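Local coordinates for ribosomal protein S2-related protein (Deinococcus radiodurans, PDB 2JH3) that binds a [4Fe-4S] cluster and combines a chelatase-like fold with two further domains, possibly acting in sirohydrochlorin iron chelation, at residues L59-Y64 with V375-Y380; E279-L284 with G367-Y372; G292-V297 with Q438-G443. All blocks are in the same frame, centred on the assembly; numbering follows the deposited sequence.

Contact 1. Residues L59-Y64 with V375-Y380; sequences LRTVAY and VIEESY
The guanidinium of Arg60 turns one face to the carboxylate of Glu378, whose CD stands 3.6 Å above the guanidinium plane and is offset toward its rim. The two flat groups are tilted 62° apart, so this is no side-by-side, two-pronged pairing; a single oxygen makes the salt bridge, with OE2 of Glu378 2.8 Å from NH2 of Arg60. That oxygen sits too close to the arginine in the model, which leaves its exact place doubtful. Below the charges the stems touch as well, Arg60 CD lying 3.8 Å from Glu378 CG. A bend at chi3 (92°) turns the guanidinium across the glutamate, and the two side chains cross at about a right angle. The loop 59-64 belongs to the N-terminal CbiX region and precedes strand 66-71, while helix 375-383 belongs to the stabilising region; the stems, the charges and the packing of Glu377 on Arg60 and Thr61 together join the chelatase-like fold to an added domain. The side chain of Glu378 is about 8 Å from the bound iron-sulfur cluster, and its OE1 has a long, weak ion pair with Arg427 of the cluster pocket. With an alanine at Arg60, Glu378 would probably lose its charge mate on the loop, and a gap would be likely beside its CG. One residue earlier, Glu377 packs its CG 3.6 Å from the backbone O of Arg60. It then bends at chi2 (97°), bringing OE2 to 3.6 Å from Thr61 CA, a van der Waals contact. The same buried OE2 accepts a hydrogen bond from Trp281 NE1 and also lies close to the Glu369 carboxylate. Thr61 offers carbon to the glutamate, CB lying 3.8 Å from Glu377 OE2, while its hydroxyl bonds the backbone O of Val58.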
loop_
_atom_site.group_PDB
_atom_site.type_symbol
_atom_site.label_atom_id
_atom_site.label_comp_id
_atom_site.label_asym_id
_atom_site.label_seq_id
_atom_site.Cartn_x
_atom_site.Cartn_y
_atom_site.Cartn_z
ATOM N N LEU A 59 2.687 -12.442 25.152
ATOM C CA LEU A 59 3.405 -12.874 26.358
ATOM C C LEU A 59 4.865 -12.392 26.407
ATOM O O LEU A 59 5.434 -12.181 27.479
ATOM C CB LEU A 59 3.332 -14.396 26.520
ATOM C CG LEU A 59 1.965 -14.900 27.033
ATOM C CD1 LEU A 59 1.991 -16.411 27.263
ATOM C CD2 LEU A 59 1.577 -14.166 28.300
ATOM N N ARG A 60 5.429 -12.146 25.232
ATOM C CA ARG A 60 6.789 -11.578 25.106
ATOM C C ARG A 60 6.795 -10.087 25.469
ATOM O O ARG A 60 7.820 -9.508 25.741
ATOM C CB ARG A 60 7.287 -11.825 23.656
ATOM C CG ARG A 60 7.127 -10.607 22.798
ATOM C CD ARG A 60 7.849 -10.715 21.458
ATOM N NE ARG A 60 6.990 -11.247 20.400
ATOM C CZ ARG A 60 7.103 -12.460 19.854
ATOM N NH1 ARG A 60 8.066 -13.289 20.251
ATOM N NH2 ARG A 60 6.256 -12.824 18.875
ATOM N N THR A 61 5.624 -9.455 25.491
ATOM C CA THR A 61 5.548 -8.092 25.874
ATOM C C THR A 61 5.362 -7.869 27.376
ATOM O O THR A 61 5.353 -6.724 27.802
ATOM C CB THR A 61 4.456 -7.331 25.114
ATOM O OG1 THR A 61 3.171 -7.608 25.644
ATOM C CG2 THR A 61 4.490 -7.660 23.622
ATOM N N VAL A 62 5.149 -8.924 28.164
ATOM C CA VAL A 62 4.775 -8.731 29.570
ATOM C C VAL A 62 6.036 -8.543 30.403
ATOM O O VAL A 62 7.046 -9.201 30.178
ATOM C CB VAL A 62 3.795 -9.832 30.142
ATOM C CG1 VAL A 62 2.750 -10.263 29.121
ATOM C CG2 VAL A 62 4.482 -10.918 30.609
ATOM N N ALA A 63 5.958 -7.588 31.303
ATOM C CA ALA A 63 7.058 -7.094 32.012
ATOM C C ALA A 63 7.456 -7.965 33.195
ATOM O O ALA A 63 8.633 -7.965 33.559
ATOM C CB ALA A 63 6.781 -5.659 32.472
ATOM N N TYR A 64 6.488 -8.732 33.723
ATOM C CA TYR A 64 6.605 -9.515 34.986
ATOM C C TYR A 64 6.436 -10.994 34.769
ATOM O O TYR A 64 6.081 -11.445 33.682
ATOM C CB TYR A 64 5.620 -8.999 36.021
ATOM C CG TYR A 64 5.742 -7.497 36.132
ATOM C CD1 TYR A 64 6.954 -6.927 36.461
ATOM C CD2 TYR A 64 4.667 -6.651 35.851
ATOM C CE1 TYR A 64 7.088 -5.562 36.526
ATOM C CE2 TYR A 64 4.797 -5.279 35.894
ATOM C CZ TYR A 64 6.018 -4.755 36.255
ATOM O OH TYR A 64 6.203 -3.399 36.338
ATOM N N VAL A 375 7.776 -5.143 18.539
ATOM C CA VAL A 375 8.896 -4.767 17.739
ATOM C C VAL A 375 10.157 -4.579 18.603
ATOM O O VAL A 375 11.233 -4.958 18.218
ATOM C CB VAL A 375 8.530 -3.515 16.873
ATOM C CG1 VAL A 375 9.725 -2.919 16.246
ATOM C CG2 VAL A 375 7.520 -3.883 15.788
ATOM N N ILE A 376 10.048 -3.902 19.737
ATOM C CA ILE A 376 11.237 -3.666 20.571
ATOM C C ILE A 376 11.906 -4.976 21.082
ATOM O O ILE A 376 13.097 -5.189 20.906
ATOM C CB ILE A 376 10.884 -2.708 21.790
ATOM C CG1 ILE A 376 10.663 -1.243 21.343
ATOM C CG2 ILE A 376 11.921 -2.852 22.886
ATOM C CD1 ILE A 376 11.440 -0.764 20.368
ATOM N N GLU A 377 11.078 -5.866 21.601
ATOM C CA GLU A 377 11.479 -7.124 22.178
ATOM C C GLU A 377 12.052 -8.084 21.115
ATOM O O GLU A 377 13.029 -8.788 21.347
ATOM C CB GLU A 377 10.217 -7.740 22.803
ATOM C CG GLU A 377 9.625 -6.962 24.026
ATOM C CD GLU A 377 8.478 -6.019 23.705
ATOM O OE1 GLU A 377 8.304 -5.679 22.547
ATOM O OE2 GLU A 377 7.797 -5.559 24.643
ATOM N N GLU A 378 11.406 -8.163 19.968
ATOM C CA GLU A 378 11.872 -9.005 18.840
ATOM C C GLU A 378 13.120 -8.540 18.236
ATOM O O GLU A 378 14.013 -9.333 17.944
ATOM C CB GLU A 378 10.796 -9.098 17.767
ATOM C CG GLU A 378 9.710 -9.929 18.238
ATOM C CD GLU A 378 8.534 -10.008 17.272
ATOM O OE1 GLU A 378 8.442 -9.188 16.323
ATOM O OE2 GLU A 378 7.637 -10.878 17.502
ATOM N N SER A 379 13.218 -7.226 18.018
ATOM C CA SER A 379 14.422 -6.639 17.491
ATOM C C SER A 379 15.634 -6.868 18.429
ATOM O O SER A 379 16.750 -7.231 17.970
ATOM C CB SER A 379 14.207 -5.153 17.189
ATOM O OG SER A 379 13.249 -4.988 16.094
ATOM N N TYR A 380 15.393 -6.694 19.745
ATOM C CA TYR A 380 16.405 -6.893 20.787
ATOM C C TYR A 380 16.887 -8.323 20.754
ATOM O O TYR A 380 18.098 -8.601 20.766
ATOM C CB TYR A 380 15.865 -6.574 22.167
ATOM C CG TYR A 380 16.911 -6.731 23.234
ATOM C CD1 TYR A 380 17.816 -5.744 23.440
ATOM C CD2 TYR A 380 16.989 -7.908 24.036
ATOM C CE1 TYR A 380 18.833 -5.876 24.409
ATOM C CE2 TYR A 380 17.972 -8.047 25.009
ATOM C CZ TYR A 380 18.915 -7.041 25.166
ATOM O OH TYR A 380 19.928 -7.128 26.143
#

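Contact 2. Residues E279-L284 with G367-Y372; sequences EAWAAL and GLELLY
Leu368 meets both partners on helix 279-284. Its CB comes up to the edge of the Trp281 ring, near the ring plane, 3.8 Å from CH2. Farther out, its CD2 meets Leu284 tip to tip, 3.7 Å from CD1. Next along the helix, Glu369 has CG anti to its own N (chi1 -162°) and then bends at chi2, which carries OE1 to 3.5 Å from Trp281 CZ2. The carboxylate plane is steeply inclined to the indole, 74° away, and the oxygen approaches obliquely. The other oxygen, OE2, accepts a hydrogen bond from Ala374 N beyond the helix end. OE1 lies unusually close to Glu377 OE2, a doubtful contact between like charges. At closest approach the axes of the short segments 279-284 and 367-371 are 13.1 Å apart and cross at 102°, too far for backbones to pack, so the long side chains span the distance. Ile376 of helix 375-383 touches Trp281 and Leu284, and Leu299 of strand 297-302 touches Leu368: this is a buried part of the region assigned to the stabilising domain, where helices pack on the mixed sheet that includes strand 297-302.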
loop_
_atom_site.group_PDB
_atom_site.type_symbol
_atom_site.label_atom_id
_atom_site.label_comp_id
_atom_site.label_asym_id
_atom_site.label_seq_id
_atom_site.Cartn_x
_atom_site.Cartn_y
_atom_site.Cartn_z
ATOM N N GLU A 279 15.745 -6.051 29.710
ATOM C CA GLU A 279 16.901 -5.688 28.883
ATOM C C GLU A 279 16.546 -4.935 27.611
ATOM O O GLU A 279 17.211 -3.969 27.225
ATOM C CB GLU A 279 17.663 -6.952 28.520
ATOM C CG GLU A 279 18.435 -7.563 29.692
ATOM C CD GLU A 279 19.167 -8.854 29.305
ATOM O OE1 GLU A 279 19.590 -9.015 28.152
ATOM O OE2 GLU A 279 19.248 -9.710 30.162
ATOM N N ALA A 280 15.495 -5.404 26.918
ATOM C CA ALA A 280 15.096 -4.799 25.656
ATOM C C ALA A 280 14.626 -3.377 25.874
ATOM O O ALA A 280 14.974 -2.466 25.121
ATOM C CB ALA A 280 14.107 -5.610 24.952
ATOM N N TRP A 281 13.966 -3.129 27.000
ATOM C CA TRP A 281 13.542 -1.766 27.265
ATOM C C TRP A 281 14.678 -0.893 27.731
ATOM O O TRP A 281 14.658 0.301 27.474
ATOM C CB TRP A 281 12.258 -1.744 28.139
ATOM C CG TRP A 281 11.142 -2.255 27.247
ATOM C CD1 TRP A 281 10.691 -3.508 27.165
ATOM C CD2 TRP A 281 10.412 -1.490 26.278
ATOM N NE1 TRP A 281 9.690 -3.593 26.242
ATOM C CE2 TRP A 281 9.536 -2.361 25.645
ATOM C CE3 TRP A 281 10.476 -0.165 25.850
ATOM C CZ2 TRP A 281 8.687 -1.954 24.620
ATOM C CZ3 TRP A 281 9.630 0.261 24.834
ATOM C CH2 TRP A 281 8.739 -0.634 24.237
ATOM N N ALA A 282 15.694 -1.477 28.369
ATOM C CA ALA A 282 16.938 -0.709 28.642
ATOM C C ALA A 282 17.621 -0.279 27.341
ATOM O O ALA A 282 18.175 0.872 27.215
ATOM C CB ALA A 282 17.892 -1.504 29.494
ATOM N N ALA A 283 17.629 -1.170 26.356
ATOM C CA ALA A 283 18.169 -0.813 25.046
ATOM C C ALA A 283 17.385 0.333 24.376
ATOM O O ALA A 283 17.920 1.300 23.759
ATOM C CB ALA A 283 18.148 -1.989 24.156
ATOM N N LEU A 284 16.086 0.254 24.510
ATOM C CA LEU A 284 15.225 1.277 23.889
ATOM C C LEU A 284 15.461 2.630 24.549
ATOM O O LEU A 284 15.589 3.592 23.853
ATOM C CB LEU A 284 13.748 0.871 23.991
ATOM C CG LEU A 284 12.626 1.809 23.440
ATOM C CD1 LEU A 284 12.294 2.994 24.299
ATOM C CD2 LEU A 284 12.963 2.340 22.081
ATOM N N GLY A 367 3.456 3.530 25.317
ATOM C CA GLY A 367 3.381 4.201 24.078
ATOM C C GLY A 367 3.901 3.473 22.875
ATOM O O GLY A 367 3.197 3.249 21.899
ATOM N N LEU A 368 5.107 2.994 23.016
ATOM C CA LEU A 368 5.779 2.241 21.966
ATOM C C LEU A 368 5.254 0.846 21.794
ATOM O O LEU A 368 5.203 0.379 20.670
ATOM C CB LEU A 368 7.309 2.206 22.232
ATOM C CG LEU A 368 8.355 3.129 21.562
ATOM C CD1 LEU A 368 7.872 4.080 20.457
ATOM C CD2 LEU A 368 9.221 3.839 22.466
ATOM N N GLU A 369 4.838 0.189 22.882
ATOM C CA GLU A 369 4.199 -1.089 22.798
ATOM C C GLU A 369 2.817 -1.076 22.131
ATOM O O GLU A 369 2.498 -2.038 21.412
ATOM C CB GLU A 369 4.060 -1.753 24.158
ATOM C CG GLU A 369 3.791 -3.243 23.987
ATOM C CD GLU A 369 5.088 -3.988 23.680
ATOM O OE1 GLU A 369 5.895 -4.090 24.637
ATOM O OE2 GLU A 369 5.318 -4.432 22.529
ATOM N N LEU A 370 1.997 -0.051 22.361
ATOM C CA LEU A 370 0.769 0.021 21.648
ATOM C C LEU A 370 0.946 0.471 20.157
ATOM O O LEU A 370 0.097 0.176 19.336
ATOM C CB LEU A 370 -0.216 0.947 22.385
ATOM C CG LEU A 370 -0.682 0.532 23.798
ATOM C CD1 LEU A 370 -1.550 1.575 24.450
ATOM C CD2 LEU A 370 -1.345 -0.900 23.863
ATOM N N LEU A 371 1.962 1.270 19.865
ATOM C CA LEU A 371 2.209 1.818 18.548
ATOM C C LEU A 371 2.769 0.757 17.600
ATOM O O LEU A 371 2.328 0.563 16.460
ATOM C CB LEU A 371 3.239 2.923 18.658
ATOM C CG LEU A 371 3.714 3.517 17.299
ATOM C CD1 LEU A 371 2.660 4.201 16.561
ATOM C CD2 LEU A 371 4.805 4.525 17.569
ATOM N N TYR A 372 3.764 0.042 18.119
ATOM C CA TYR A 372 4.429 -1.008 17.367
ATOM C C TYR A 372 4.620 -2.278 18.239
ATOM O O TYR A 372 5.719 -2.593 18.663
ATOM C CB TYR A 372 5.810 -0.543 16.860
ATOM C CG TYR A 372 5.918 0.354 15.614
ATOM C CD1 TYR A 372 5.365 -0.039 14.390
ATOM C CD2 TYR A 372 6.640 1.534 15.647
ATOM C CE1 TYR A 372 5.509 0.715 13.274
ATOM C CE2 TYR A 372 6.786 2.335 14.509
ATOM C CZ TYR A 372 6.264 1.872 13.292
ATOM O OH TYR A 372 6.328 2.599 12.090
#

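Contact 3. Residues G292-V297 with Q438-G443; sequences GRLGEV and QTIFSG
Over one face of the Phe441 ring lies Ile440, the residue that meets Leu294 across the contact; its CG1 stands 4.1 Å above the ring plane, offset toward the rim. Ala283 of helix 275-290 also packs on this ring. The guanidinium of Arg293 leads away from the contact to a salt bridge with Glu314. Ile440 carries the apolar meeting: its CD1 lies 3.6 Å from Leu294 CD2, the two side chains crossing obliquely. With CG1 set between the backbone N and the carbonyl carbon (chi1 60°), the CD1 methyl reaches Leu294, and Ile440 CB lies 3.9 Å from Leu294 CD2. Ile376 touches both residues. Beside them one water donates to Arg293 O at 2.8 Å and to Ile440 O at 2.7 Å. Leu294 to Val297 form a type II' beta turn, with Gly295 at the position whose positive phi favours glycine, and Thr439 OG1 accepts from Phe441 N in an ST turn. Glu296 makes a salt bridge to Arg349 of the second subunit. Gly295 bonds the backbone of Pro445, but 292-297 and 438-443 share no direct hydrogen bond: both water hydrogens are spent on two carbonyls that cannot bond each other, while apolar side chains make the direct contact.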
loop_
_atom_site.group_PDB
_atom_site.type_symbol
_atom_site.label_atom_id
_atom_site.label_comp_id
_atom_site.label_asym_id
_atom_site.label_seq_id
_atom_site.Cartn_x
_atom_site.Cartn_y
_atom_site.Cartn_z
ATOM N N GLY A 292 16.338 8.710 17.906
ATOM C CA GLY A 292 16.493 7.595 16.969
ATOM C C GLY A 292 15.274 7.506 16.121
ATOM O O GLY A 292 14.323 8.264 16.310
ATOM N N ARG A 293 15.309 6.569 15.188
ATOM C CA ARG A 293 14.215 6.264 14.300
ATOM C C ARG A 293 13.849 4.803 14.385
ATOM O O ARG A 293 14.734 3.940 14.385
ATOM C CB ARG A 293 14.620 6.594 12.875
ATOM C CG ARG A 293 14.881 8.018 12.603
ATOM C CD ARG A 293 15.814 8.242 11.383
ATOM N NE ARG A 293 16.171 9.653 11.330
ATOM C CZ ARG A 293 15.413 10.633 10.887
ATOM N NH1 ARG A 293 14.267 10.402 10.222
ATOM N NH2 ARG A 293 15.863 11.886 11.011
ATOM N N LEU A 294 12.556 4.507 14.474
ATOM C CA LEU A 294 12.045 3.161 14.604
ATOM C C LEU A 294 10.980 3.006 13.560
ATOM O O LEU A 294 9.941 3.685 13.640
ATOM C CB LEU A 294 11.407 2.962 16.025
ATOM C CG LEU A 294 12.233 3.208 17.293
ATOM C CD1 LEU A 294 11.514 2.763 18.592
ATOM C CD2 LEU A 294 13.548 2.438 17.253
ATOM N N GLY A 295 11.210 2.203 12.507
ATOM C CA GLY A 295 10.211 2.102 11.422
ATOM C C GLY A 295 9.973 3.477 10.850
ATOM O O GLY A 295 10.888 4.136 10.363
ATOM N N GLU A 296 8.717 3.935 10.899
ATOM C CA GLU A 296 8.302 5.199 10.356
ATOM C C GLU A 296 8.139 6.291 11.428
ATOM O O GLU A 296 7.547 7.359 11.134
ATOM C CB GLU A 296 6.954 5.043 9.674
ATOM C CG GLU A 296 6.943 4.259 8.330
ATOM C CD GLU A 296 5.533 4.350 7.598
ATOM O OE1 GLU A 296 4.592 3.636 8.027
ATOM O OE2 GLU A 296 5.421 5.051 6.550
ATOM N N VAL A 297 8.745 6.078 12.585
ATOM C CA VAL A 297 8.665 7.000 13.710
ATOM C C VAL A 297 9.996 7.576 14.138
ATOM O O VAL A 297 11.013 6.878 14.207
ATOM C CB VAL A 297 7.941 6.334 14.925
ATOM C CG1 VAL A 297 7.911 7.205 16.187
ATOM C CG2 VAL A 297 6.541 6.099 14.509
ATOM N N GLN A 438 20.893 -6.328 10.431
ATOM C CA GLN A 438 20.912 -5.137 11.299
ATOM C C GLN A 438 19.479 -4.709 11.590
ATOM O O GLN A 438 18.639 -4.639 10.663
ATOM C CB GLN A 438 21.582 -3.998 10.606
ATOM C CG GLN A 438 23.136 -4.107 10.472
ATOM C CD GLN A 438 23.687 -3.066 9.548
ATOM O OE1 GLN A 438 23.418 -3.073 8.323
ATOM N NE2 GLN A 438 24.468 -2.144 10.101
ATOM N N THR A 439 19.177 -4.446 12.858
ATOM C CA THR A 439 17.870 -3.968 13.253
ATOM C C THR A 439 17.881 -2.502 13.628
ATOM O O THR A 439 18.903 -1.821 13.593
ATOM C CB THR A 439 17.271 -4.694 14.452
ATOM O OG1 THR A 439 17.951 -4.261 15.625
ATOM C CG2 THR A 439 17.328 -6.200 14.310
ATOM N N ILE A 440 16.692 -2.010 14.050
ATOM C CA ILE A 440 16.611 -0.713 14.652
ATOM C C ILE A 440 17.657 -0.403 15.664
ATOM O O ILE A 440 18.120 0.775 15.746
ATOM C CB ILE A 440 15.187 -0.475 15.296
ATOM C CG1 ILE A 440 14.899 -1.505 16.365
ATOM C CG2 ILE A 440 14.184 -0.435 14.129
ATOM C CD1 ILE A 440 13.547 -1.193 17.134
ATOM N N PHE A 441 18.021 -1.411 16.431
ATOM C CA PHE A 441 19.087 -1.226 17.435
ATOM C C PHE A 441 20.509 -1.048 16.888
ATOM O O PHE A 441 21.403 -0.520 17.620
ATOM C CB PHE A 441 19.034 -2.334 18.459
ATOM C CG PHE A 441 17.832 -2.239 19.360
ATOM C CD1 PHE A 441 17.608 -1.104 20.118
ATOM C CD2 PHE A 441 16.954 -3.233 19.428
ATOM C CE1 PHE A 441 16.489 -0.995 20.888
ATOM C CE2 PHE A 441 15.813 -3.119 20.200
ATOM C CZ PHE A 441 15.584 -2.018 20.924
ATOM N N SER A 442 20.736 -1.419 15.630
ATOM C CA SER A 442 21.966 -1.071 14.913
ATOM C C SER A 442 21.845 0.218 14.088
ATOM O O SER A 442 22.659 0.469 13.209
ATOM C CB SER A 442 22.423 -2.165 13.967
ATOM O OG SER A 442 22.585 -3.357 14.715
ATOM N N GLY A 443 20.813 0.992 14.305
ATOM C CA GLY A 443 20.626 2.239 13.591
ATOM C C GLY A 443 19.958 2.116 12.235
ATOM O O GLY A 443 19.930 3.098 11.460
HETATM O O HOH W 1 17.240 2.809 14.274
#

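In the fold
From the N terminus, the loop 59-64 of the first CbiX region comes first and waits some 310 residues for helix 375-383, where contact 1 closes the longest loop. Contact 2 lies wholly within that span, joining helix 275-290 to helix 361-371 over 82 intervening residues. Contact 3 starts just after helix 275-290, at strand 292-294, and ends beyond both others in the loop before strand 448-450, so it crosses contacts 1 and 2. Tyr372 OH of contact 2 probably bonds Glu296 N of contact 3, and Tyr380 OH of contact 1 probably bonds Glu279 OE1. The contacts tie the first CbiX region and the cluster-binding region to the stabilising region.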